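Local coordinates for protein neutral ceramidase (Pseudomonas aeruginosa, PDB 2ZWS) that hydrolyses the N-acyl linkage of ceramides to give sphingosine and a free fatty acid, and also runs the reverse synthesis, using a bound zinc ion, at residues D62-V70 and G104-N112; D189-A197 and W227-V238. All coordinates share one frame; numbering follows the deposited sequence. Where two conformers were deposited one is given.

Both contacts belong to the N-terminal catalytic part of the chain, and they follow one another in sequence: 62-70/104-112 is complete before 189-197 begins. Contact 1 sits at the active site, with the side chain of Met-65 about 6 Å from the zinc ion (nearest atoms) and a formic acid molecule, probably from the crystallisation liquor, held between two residues inferred to bind substrate, Gln-68 and Ser-106. Contact 2 lies toward the periphery, where strand 194-200 pairs in parallel with strand 238-242. Their centres are about 31 Å apart, yet their nearest atoms come within about 7 Å, and one mixed sheet includes both strand 55-61, which leads into contact 1, and the strands of contact 2.

Contact 1. Residues D62-V70 and G104-N112; sequences DLGMIFQAV and GFSHYAMYN. With FMT (formic acid), chain D.
Phe-105 reaches the 62-70 segment with its ring, which takes the edge of the Phe-67 ring on one face in an offset edge-to-face stack; the centroids are 4.9 Å apart and the planes meet at 62°. Its CG sits between the backbone N and the carbonyl carbon (chi1 58°), swinging the ring back toward Leu-63 and Val-70, while the Met-65 O lies in the ring plane, 3.3 Å from Phe-105 CE2. Next comes Ser-106, whose CB stands almost squarely over the Phe-67 ring, 3.5 Å from the centroid; Met-65 CG lies over the opposite face, toward the rim. The Ser-106 OG accepts from Tyr-108 N in an ST turn and donates at 2.9 Å to O2 of a formic acid molecule. At its other end, O1 takes the Gln-68 N-H in a nearly straight bond of 2.8 Å. His-107 turns a ring face to Ala-69, whose CB rests over its centre, 3.4 Å from the centroid, and one water accepts from both Ala-69 N and His-107 N while donating to the acid's O2. Tyr-108 presents its ring edge to that same oxygen, and two waters bridge its OH to Gln-68 OE1; the amide's NE2 is bound to Val-392 O. Tyr-111 closes the aromatic cluster, its CB 3.5 Å from Phe-67 CE2 and its OH bonded to Ser-447. Ring and methyl packing joins the segments; Gln-68 N, Ser-106 OG and a shared water, with Tyr-445 N from outside, hold the small acid, which is consistent with the substrate-binding role inferred for Gln-68 and Ser-106.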
loop_
_atom_site.group_PDB
_atom_site.type_symbol
_atom_site.label_atom_id
_atom_site.label_comp_id
_atom_site.label_asym_id
_atom_site.label_seq_id
_atom_site.Cartn_x
_atom_site.Cartn_y
_atom_site.Cartn_z
ATOM N N ASP A 62 3.687 -0.192 -0.985
ATOM C CA ASP A 62 3.226 -1.428 -0.357
ATOM C C ASP A 62 2.759 -1.179 1.108
ATOM O O ASP A 62 3.362 -1.698 2.058
ATOM C CB ASP A 62 4.339 -2.491 -0.380
ATOM C CG ASP A 62 4.670 -3.020 -1.773
ATOM O OD1 ASP A 62 3.749 -3.301 -2.569
ATOM O OD2 ASP A 62 5.873 -3.240 -2.047
ATOM N N LEU A 63 1.687 -0.407 1.250
ATOM C CA LEU A 63 1.165 0.024 2.552
ATOM C C LEU A 63 -0.340 -0.172 2.582
ATOM O O LEU A 63 -0.986 -0.261 1.529
ATOM C CB LEU A 63 1.440 1.525 2.783
ATOM C CG LEU A 63 2.927 1.900 2.806
ATOM C CD1 LEU A 63 3.097 3.389 2.838
ATOM C CD2 LEU A 63 3.602 1.248 4.019
ATOM N N GLY A 64 -0.928 -0.176 3.784
ATOM C CA GLY A 64 -2.383 -0.233 3.914
ATOM C C GLY A 64 -3.026 1.002 3.324
ATOM O O GLY A 64 -4.105 0.938 2.720
ATOM N N MET A 65 -2.348 2.141 3.480
ATOM C CA MET A 65 -2.874 3.389 2.947
ATOM C C MET A 65 -1.790 4.442 2.990
ATOM O O MET A 65 -0.714 4.214 3.572
ATOM C CB MET A 65 -4.121 3.834 3.706
ATOM C CG MET A 65 -4.005 3.763 5.175
ATOM S SD MET A 65 -4.250 2.126 5.998
ATOM C CE MET A 65 -5.962 1.737 5.706
ATOM N N ILE A 66 -2.036 5.574 2.331
ATOM C CA ILE A 66 -1.070 6.666 2.509
ATOM C C ILE A 66 -1.753 7.803 3.233
ATOM O O ILE A 66 -2.591 8.543 2.743
ATOM C CB ILE A 66 -0.323 7.129 1.243
ATOM C CG1 ILE A 66 -1.330 7.554 0.204
ATOM C CG2 ILE A 66 0.623 6.027 0.725
ATOM C CD1 ILE A 66 -1.728 6.457 -0.601
ATOM N N PHE A 67 -1.371 7.893 4.482
ATOM C CA PHE A 67 -2.031 8.832 5.369
ATOM C C PHE A 67 -1.597 10.266 5.102
ATOM O O PHE A 67 -0.481 10.508 4.620
ATOM C CB PHE A 67 -1.718 8.472 6.813
ATOM C CG PHE A 67 -2.338 7.164 7.279
ATOM C CD1 PHE A 67 -1.499 6.113 7.662
ATOM C CD2 PHE A 67 -3.731 6.981 7.308
ATOM C CE1 PHE A 67 -1.999 4.923 8.119
ATOM C CE2 PHE A 67 -4.277 5.755 7.781
ATOM C CZ PHE A 67 -3.388 4.729 8.195
ATOM N N GLN A 68 -2.463 11.216 5.446
ATOM C CA GLN A 68 -2.148 12.621 5.288
ATOM C C GLN A 68 -0.788 13.004 5.898
ATOM O O GLN A 68 -0.029 13.770 5.294
ATOM C CB GLN A 68 -3.269 13.481 5.852
ATOM C CG GLN A 68 -3.049 14.938 5.659
ATOM C CD GLN A 68 -4.372 15.664 5.563
ATOM O OE1 GLN A 68 -4.953 16.091 6.588
ATOM N NE2 GLN A 68 -4.910 15.741 4.347
ATOM N N ALA A 69 -0.471 12.464 7.069
ATOM C CA ALA A 69 0.822 12.790 7.701
ATOM C C ALA A 69 2.061 12.458 6.831
ATOM O O ALA A 69 3.060 13.203 6.801
ATOM C CB ALA A 69 0.908 12.082 9.056
ATOM N N VAL A 70 1.996 11.314 6.148
ATOM C CA VAL A 70 3.032 10.884 5.221
ATOM C C VAL A 70 3.057 11.842 4.036
ATOM O O VAL A 70 4.126 12.313 3.661
ATOM C CB VAL A 70 2.768 9.418 4.792
ATOM C CG1 VAL A 70 3.730 8.992 3.665
ATOM C CG2 VAL A 70 2.892 8.484 6.021
ATOM N N GLY A 104 0.654 2.581 12.669
ATOM C CA GLY A 104 1.088 3.714 13.492
ATOM C C GLY A 104 1.653 4.878 12.706
ATOM O O GLY A 104 2.424 5.686 13.240
ATOM N N PHE A 105 1.299 4.978 11.430
ATOM C CA PHE A 105 1.852 6.028 10.606
ATOM C C PHE A 105 0.843 7.065 10.103
ATOM O O PHE A 105 1.129 7.850 9.176
ATOM C CB PHE A 105 2.747 5.454 9.492
ATOM C CG PHE A 105 2.048 4.481 8.568
ATOM C CD1 PHE A 105 1.910 3.141 8.916
ATOM C CD2 PHE A 105 1.560 4.907 7.331
ATOM C CE1 PHE A 105 1.275 2.233 8.043
ATOM C CE2 PHE A 105 0.940 4.015 6.444
ATOM C CZ PHE A 105 0.787 2.690 6.798
ATOM N N SER A 106 -0.328 7.081 10.748
ATOM C CA SER A 106 -1.285 8.179 10.612
ATOM C C SER A 106 -1.058 9.169 11.729
ATOM O O SER A 106 -0.459 8.814 12.748
ATOM C CB SER A 106 -2.728 7.648 10.733
ATOM O OG SER A 106 -3.688 8.685 10.528
ATOM N N HIS A 107 -1.583 10.375 11.563
ATOM C CA HIS A 107 -1.689 11.289 12.698
ATOM C C HIS A 107 -3.110 11.393 13.259
ATOM O O HIS A 107 -3.323 12.089 14.248
ATOM C CB HIS A 107 -1.167 12.678 12.336
ATOM C CG HIS A 107 0.339 12.762 12.329
ATOM N ND1 HIS A 107 1.033 13.885 11.933
ATOM C CD2 HIS A 107 1.273 11.844 12.666
ATOM C CE1 HIS A 107 2.333 13.650 12.017
ATOM N NE2 HIS A 107 2.508 12.424 12.483
ATOM N N TYR A 108 -4.051 10.674 12.640
ATOM C CA TYR A 108 -5.451 10.611 13.090
ATOM C C TYR A 108 -5.707 9.402 13.950
ATOM O O TYR A 108 -5.380 8.261 13.583
ATOM C CB TYR A 108 -6.428 10.696 11.927
ATOM C CG TYR A 108 -6.493 12.098 11.438
ATOM C CD1 TYR A 108 -7.237 13.071 12.130
ATOM C CD2 TYR A 108 -5.771 12.495 10.306
ATOM C CE1 TYR A 108 -7.243 14.365 11.710
ATOM C CE2 TYR A 108 -5.782 13.816 9.892
ATOM C CZ TYR A 108 -6.532 14.741 10.584
ATOM O OH TYR A 108 -6.566 16.063 10.221
ATOM N N ALA A 109 -6.304 9.659 15.117
ATOM C CA ALA A 109 -6.364 8.624 16.141
ATOM C C ALA A 109 -7.071 7.349 15.686
ATOM O O ALA A 109 -6.646 6.269 16.049
ATOM C CB ALA A 109 -6.991 9.153 17.444
ATOM N N MET A 110 -8.154 7.475 14.913
ATOM C CA MET A 110 -8.940 6.327 14.460
ATOM C C MET A 110 -8.057 5.244 13.826
ATOM O O MET A 110 -8.221 4.045 14.063
ATOM C CB MET A 110 -10.004 6.789 13.451
ATOM C CG MET A 110 -11.029 5.723 13.060
ATOM S SD MET A 110 -11.957 5.078 14.474
ATOM C CE MET A 110 -12.418 6.548 15.343
ATOM N N TYR A 111 -7.103 5.696 13.015
ATOM C CA TYR A 111 -6.325 4.759 12.218
ATOM C C TYR A 111 -5.137 4.174 12.982
ATOM O O TYR A 111 -4.541 3.192 12.519
ATOM C CB TYR A 111 -5.931 5.418 10.890
ATOM C CG TYR A 111 -7.156 5.963 10.170
ATOM C CD1 TYR A 111 -8.237 5.142 9.920
ATOM C CD2 TYR A 111 -7.212 7.288 9.720
ATOM C CE1 TYR A 111 -9.401 5.632 9.300
ATOM C CE2 TYR A 111 -8.344 7.788 9.073
ATOM C CZ TYR A 111 -9.432 6.945 8.868
ATOM O OH TYR A 111 -10.518 7.464 8.235
ATOM N N ASN A 112 -4.838 4.761 14.149
ATOM C CA ASN A 112 -3.783 4.256 15.028
ATOM C C ASN A 112 -4.319 3.448 16.237
ATOM O O ASN A 112 -3.534 2.905 17.015
ATOM C CB ASN A 112 -2.906 5.391 15.582
ATOM C CG ASN A 112 -2.098 6.154 14.522
ATOM O OD1 ASN A 112 -1.749 7.331 14.746
ATOM N ND2 ASN A 112 -1.757 5.513 13.430
HETATM C C FMT D . -5.283 10.063 7.263
HETATM O O1 FMT D . -5.019 10.365 6.073
HETATM O O2 FMT D . -4.471 10.169 8.208
HETATM O O HOH W 1 -7.619 16.582 7.748
HETATM O O HOH W 2 -4.097 16.484 9.044
HETATM O O HOH W 3 -2.361 11.593 9.007
#

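Contact 2. Residues D189-A197 and W227-V238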
loop_
_atom_site.group_PDB
_atom_site.type_symbol
_atom_site.label_atom_id
_atom_site.label_comp_id
_atom_site.label_asym_id
_atom_site.label_seq_id
_atom_site.Cartn_x
_atom_site.Cartn_y
_atom_site.Cartn_z
ATOM N N ASP A 189 11.219 1.703 -23.433
ATOM C CA ASP A 189 12.453 2.450 -23.607
ATOM C C ASP A 189 12.837 2.650 -25.091
ATOM O O ASP A 189 12.152 2.164 -26.001
ATOM C CB ASP A 189 13.580 1.819 -22.781
ATOM C CG ASP A 189 14.027 0.465 -23.308
ATOM O OD1 ASP A 189 13.723 0.107 -24.484
ATOM O OD2 ASP A 189 14.725 -0.237 -22.534
ATOM N N ALA A 190 13.951 3.346 -25.313
ATOM C CA ALA A 190 14.440 3.663 -26.654
ATOM C C ALA A 190 14.801 2.428 -27.485
ATOM O O ALA A 190 15.054 2.553 -28.688
ATOM C CB ALA A 190 15.630 4.583 -26.532
ATOM N N ASN A 191 14.811 1.255 -26.850
ATOM C CA ASN A 191 15.009 -0.041 -27.535
ATOM C C ASN A 191 13.798 -0.795 -28.164
ATOM O O ASN A 191 13.973 -1.914 -28.576
ATOM C CB ASN A 191 15.905 -1.008 -26.724
ATOM C CG ASN A 191 17.330 -0.498 -26.521
ATOM O OD1 ASN A 191 17.942 0.103 -27.418
ATOM N ND2 ASN A 191 17.878 -0.765 -25.337
ATOM N N GLY A 192 12.550 -0.331 -28.197
ATOM C CA GLY A 192 11.525 -0.399 -27.223
ATOM C C GLY A 192 11.326 -1.769 -26.602
ATOM O O GLY A 192 10.545 -2.657 -27.041
ATOM N N GLU A 193 12.026 -1.870 -25.502
ATOM C CA GLU A 193 11.840 -2.920 -24.576
ATOM C C GLU A 193 11.027 -2.360 -23.415
ATOM O O GLU A 193 11.144 -1.193 -23.085
ATOM C CB GLU A 193 13.200 -3.363 -24.087
ATOM C CG GLU A 193 13.127 -4.561 -23.170
ATOM C CD GLU A 193 14.464 -5.221 -22.951
ATOM O OE1 GLU A 193 14.454 -6.336 -22.380
ATOM O OE2 GLU A 193 15.515 -4.644 -23.352
ATOM N N LEU A 194 10.179 -3.198 -22.841
ATOM C CA LEU A 194 9.403 -2.814 -21.675
ATOM C C LEU A 194 10.302 -2.603 -20.454
ATOM O O LEU A 194 10.932 -3.535 -19.969
ATOM C CB LEU A 194 8.327 -3.861 -21.396
ATOM C CG LEU A 194 7.297 -3.457 -20.334
ATOM C CD1 LEU A 194 6.422 -2.283 -20.750
ATOM C CD2 LEU A 194 6.416 -4.630 -19.931
ATOM N N ALA A 195 10.307 -1.377 -19.946
ATOM C CA ALA A 195 11.147 -1.014 -18.795
ATOM C C ALA A 195 10.401 -1.031 -17.448
ATOM O O ALA A 195 11.019 -1.159 -16.387
ATOM C CB ALA A 195 11.745 0.361 -19.021
ATOM N N GLY A 196 9.081 -0.866 -17.492
ATOM C CA GLY A 196 8.300 -0.903 -16.256
ATOM C C GLY A 196 6.841 -0.749 -16.632
ATOM O O GLY A 196 6.505 -0.528 -17.816
ATOM N N ALA A 197 5.971 -0.834 -15.627
ATOM C CA ALA A 197 4.539 -0.786 -15.867
ATOM C C ALA A 197 3.791 -0.498 -14.588
ATOM O O ALA A 197 4.222 -0.892 -13.504
ATOM C CB ALA A 197 4.057 -2.095 -16.479
ATOM N N TRP A 227 6.757 -10.162 -11.376
ATOM C CA TRP A 227 7.197 -9.500 -12.616
ATOM C C TRP A 227 8.667 -9.081 -12.567
ATOM O O TRP A 227 9.431 -9.334 -13.514
ATOM C CB TRP A 227 6.320 -8.282 -12.928
ATOM C CG TRP A 227 6.226 -7.952 -14.403
ATOM C CD1 TRP A 227 7.147 -8.243 -15.401
ATOM C CD2 TRP A 227 5.165 -7.224 -15.045
ATOM N NE1 TRP A 227 6.682 -7.762 -16.614
ATOM C CE2 TRP A 227 5.481 -7.134 -16.424
ATOM C CE3 TRP A 227 3.966 -6.656 -14.589
ATOM C CZ2 TRP A 227 4.635 -6.497 -17.346
ATOM C CZ3 TRP A 227 3.130 -6.014 -15.513
ATOM C CH2 TRP A 227 3.476 -5.939 -16.871
ATOM N N GLU A 228 9.044 -8.394 -11.486
ATOM C CA GLU A 228 10.398 -7.852 -11.351
ATOM C C GLU A 228 11.479 -8.925 -11.191
ATOM O O GLU A 228 12.571 -8.817 -11.789
ATOM C CB GLU A 228 10.465 -6.906 -10.159
ATOM C CG GLU A 228 9.609 -5.663 -10.347
ATOM C CD GLU A 228 9.393 -4.836 -9.076
ATOM O OE1 GLU A 228 8.879 -3.690 -9.227
ATOM O OE2 GLU A 228 9.714 -5.317 -7.954
ATOM N N HIS A 229 11.172 -9.943 -10.394
ATOM C CA HIS A 229 12.154 -10.949 -9.976
ATOM C C HIS A 229 12.103 -12.212 -10.830
ATOM O O HIS A 229 13.149 -12.772 -11.141
ATOM C CB HIS A 229 11.932 -11.301 -8.505
ATOM C CG HIS A 229 12.902 -12.295 -7.942
ATOM N ND1 HIS A 229 12.669 -13.651 -7.977
ATOM C CD2 HIS A 229 14.085 -12.131 -7.303
ATOM C CE1 HIS A 229 13.671 -14.290 -7.391
ATOM N NE2 HIS A 229 14.544 -13.390 -6.970
ATOM N N ASP A 230 10.907 -12.684 -11.178
ATOM C CA ASP A 230 10.792 -13.989 -11.860
ATOM C C ASP A 230 10.643 -13.860 -13.383
ATOM O O ASP A 230 10.979 -14.797 -14.113
ATOM C CB ASP A 230 9.595 -14.811 -11.315
ATOM C CG ASP A 230 9.652 -15.066 -9.798
ATOM O OD1 ASP A 230 8.543 -15.200 -9.215
ATOM O OD2 ASP A 230 10.764 -15.144 -9.205
ATOM N N VAL A 231 10.088 -12.742 -13.865
ATOM C CA VAL A 231 9.668 -12.636 -15.281
ATOM C C VAL A 231 10.592 -11.773 -16.175
ATOM O O VAL A 231 11.143 -12.277 -17.166
ATOM C CB VAL A 231 8.180 -12.182 -15.366
ATOM C CG1 VAL A 231 7.758 -11.891 -16.832
ATOM C CG2 VAL A 231 7.282 -13.227 -14.747
ATOM N N SER A 232 10.741 -10.482 -15.862
ATOM C CA SER A 232 11.700 -9.603 -16.590
ATOM C C SER A 232 13.065 -10.237 -16.223
ATOM O O SER A 232 13.495 -10.097 -15.127
ATOM C CB SER A 232 11.539 -8.174 -16.069
ATOM O OG SER A 232 12.183 -7.256 -16.920
ATOM N N ARG A 233 13.817 -10.913 -17.086
ATOM C CA ARG A 233 14.929 -10.483 -17.935
ATOM C C ARG A 233 15.705 -9.153 -17.928
ATOM O O ARG A 233 16.938 -9.183 -17.945
ATOM C CB ARG A 233 14.926 -11.206 -19.285
ATOM C CG ARG A 233 14.516 -12.656 -19.121
ATOM C CD ARG A 233 14.590 -13.433 -20.436
ATOM N NE ARG A 233 13.593 -14.498 -20.485
ATOM C CZ ARG A 233 13.697 -15.678 -19.872
ATOM N NH1 ARG A 233 12.722 -16.567 -19.997
ATOM N NH2 ARG A 233 14.759 -15.969 -19.121
ATOM N N LYS A 234 15.020 -8.015 -17.892
ATOM C CA LYS A 234 15.690 -6.719 -17.914
ATOM C C LYS A 234 15.856 -6.184 -16.494
ATOM O O LYS A 234 14.981 -6.390 -15.662
ATOM C CB LYS A 234 14.834 -5.733 -18.717
ATOM C CG LYS A 234 15.434 -4.339 -18.879
ATOM C CD LYS A 234 14.392 -3.370 -19.385
ATOM C CE LYS A 234 15.017 -2.066 -19.822
ATOM N NZ LYS A 234 15.504 -1.252 -18.670
ATOM N N SER A 235 16.971 -5.508 -16.232
ATOM C CA SER A 235 17.127 -4.722 -14.991
ATOM C C SER A 235 17.203 -3.212 -15.281
ATOM O O SER A 235 17.717 -2.801 -16.334
ATOM C CB SER A 235 18.362 -5.193 -14.213
ATOM O OG SER A 235 19.539 -5.056 -14.986
ATOM N N GLY A 236 16.679 -2.372 -14.385
ATOM C CA GLY A 236 15.893 -2.789 -13.223
ATOM C C GLY A 236 14.409 -2.514 -13.461
ATOM O O GLY A 236 13.944 -1.359 -13.419
ATOM N N PHE A 237 13.671 -3.588 -13.708
ATOM C CA PHE A 237 12.251 -3.488 -14.012
ATOM C C PHE A 237 11.509 -3.027 -12.770
ATOM O O PHE A 237 11.799 -3.497 -11.648
ATOM C CB PHE A 237 11.718 -4.847 -14.429
ATOM C CG PHE A 237 10.424 -4.767 -15.143
ATOM C CD1 PHE A 237 9.207 -5.007 -14.494
ATOM C CD2 PHE A 237 10.411 -4.429 -16.492
ATOM C CE1 PHE A 237 7.993 -4.898 -15.186
ATOM C CE2 PHE A 237 9.220 -4.339 -17.179
ATOM C CZ PHE A 237 8.006 -4.580 -16.539
ATOM N N VAL A 238 10.560 -2.104 -12.967
ATOM C CA VAL A 238 9.656 -1.712 -11.881
ATOM C C VAL A 238 8.227 -1.927 -12.320
ATOM O O VAL A 238 7.770 -1.351 -13.318
ATOM C CB VAL A 238 9.881 -0.256 -11.429
ATOM C CG1 VAL A 238 8.935 0.112 -10.265
ATOM C CG2 VAL A 238 11.364 -0.046 -11.022
HETATM O O HOH W 4 15.802 0.892 -20.435
HETATM O O HOH W 5 10.964 -6.311 -19.330
HETATM O O HOH W 6 13.781 -1.163 -16.590
#
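With its CG opposite the backbone N (chi1 -178°), Lys-234 runs extended across Glu-193, Leu-194 and Ala-195 until a bend at chi4 (-71°) turns NZ aside. Phe-237 likewise throws its ring away from its own N (chi1 -162°), laying one face over Gly-196, whose CA is 3.9 Å from the centroid. The Leu-194 O lies in the plane of that ring at its edge, and Leu-194 CD2 packs against the neighbouring Phe-237 CZ and Trp-227 CZ2 at once, 3.7 Å from each. Trp-227 also receives Ala-197 CB, and Phe-277 of helix 265-286 meets it edge-to-face. Beside the ring Gly-196 forms a parallel bridge with Val-238: Ala-197 N donates to Val-238 O at 3.0 Å, in the carbonyl plane, next to the classic bulge that Ala-195 and Gly-196 form opposite Phe-187. In the type I turn from Asp-189 to Gly-192, Asp-189 OD1 accepts from Asn-191 N (an Asx turn) and Glu-193 N, from opposite faces of its carboxylate. Its OD2 is 4.1 Å from Lys-234 NZ, and one water spans the two; a second links NZ to Ala-195 O. Too far apart for a salt bridge, the two charges probably communicate through the bridging water.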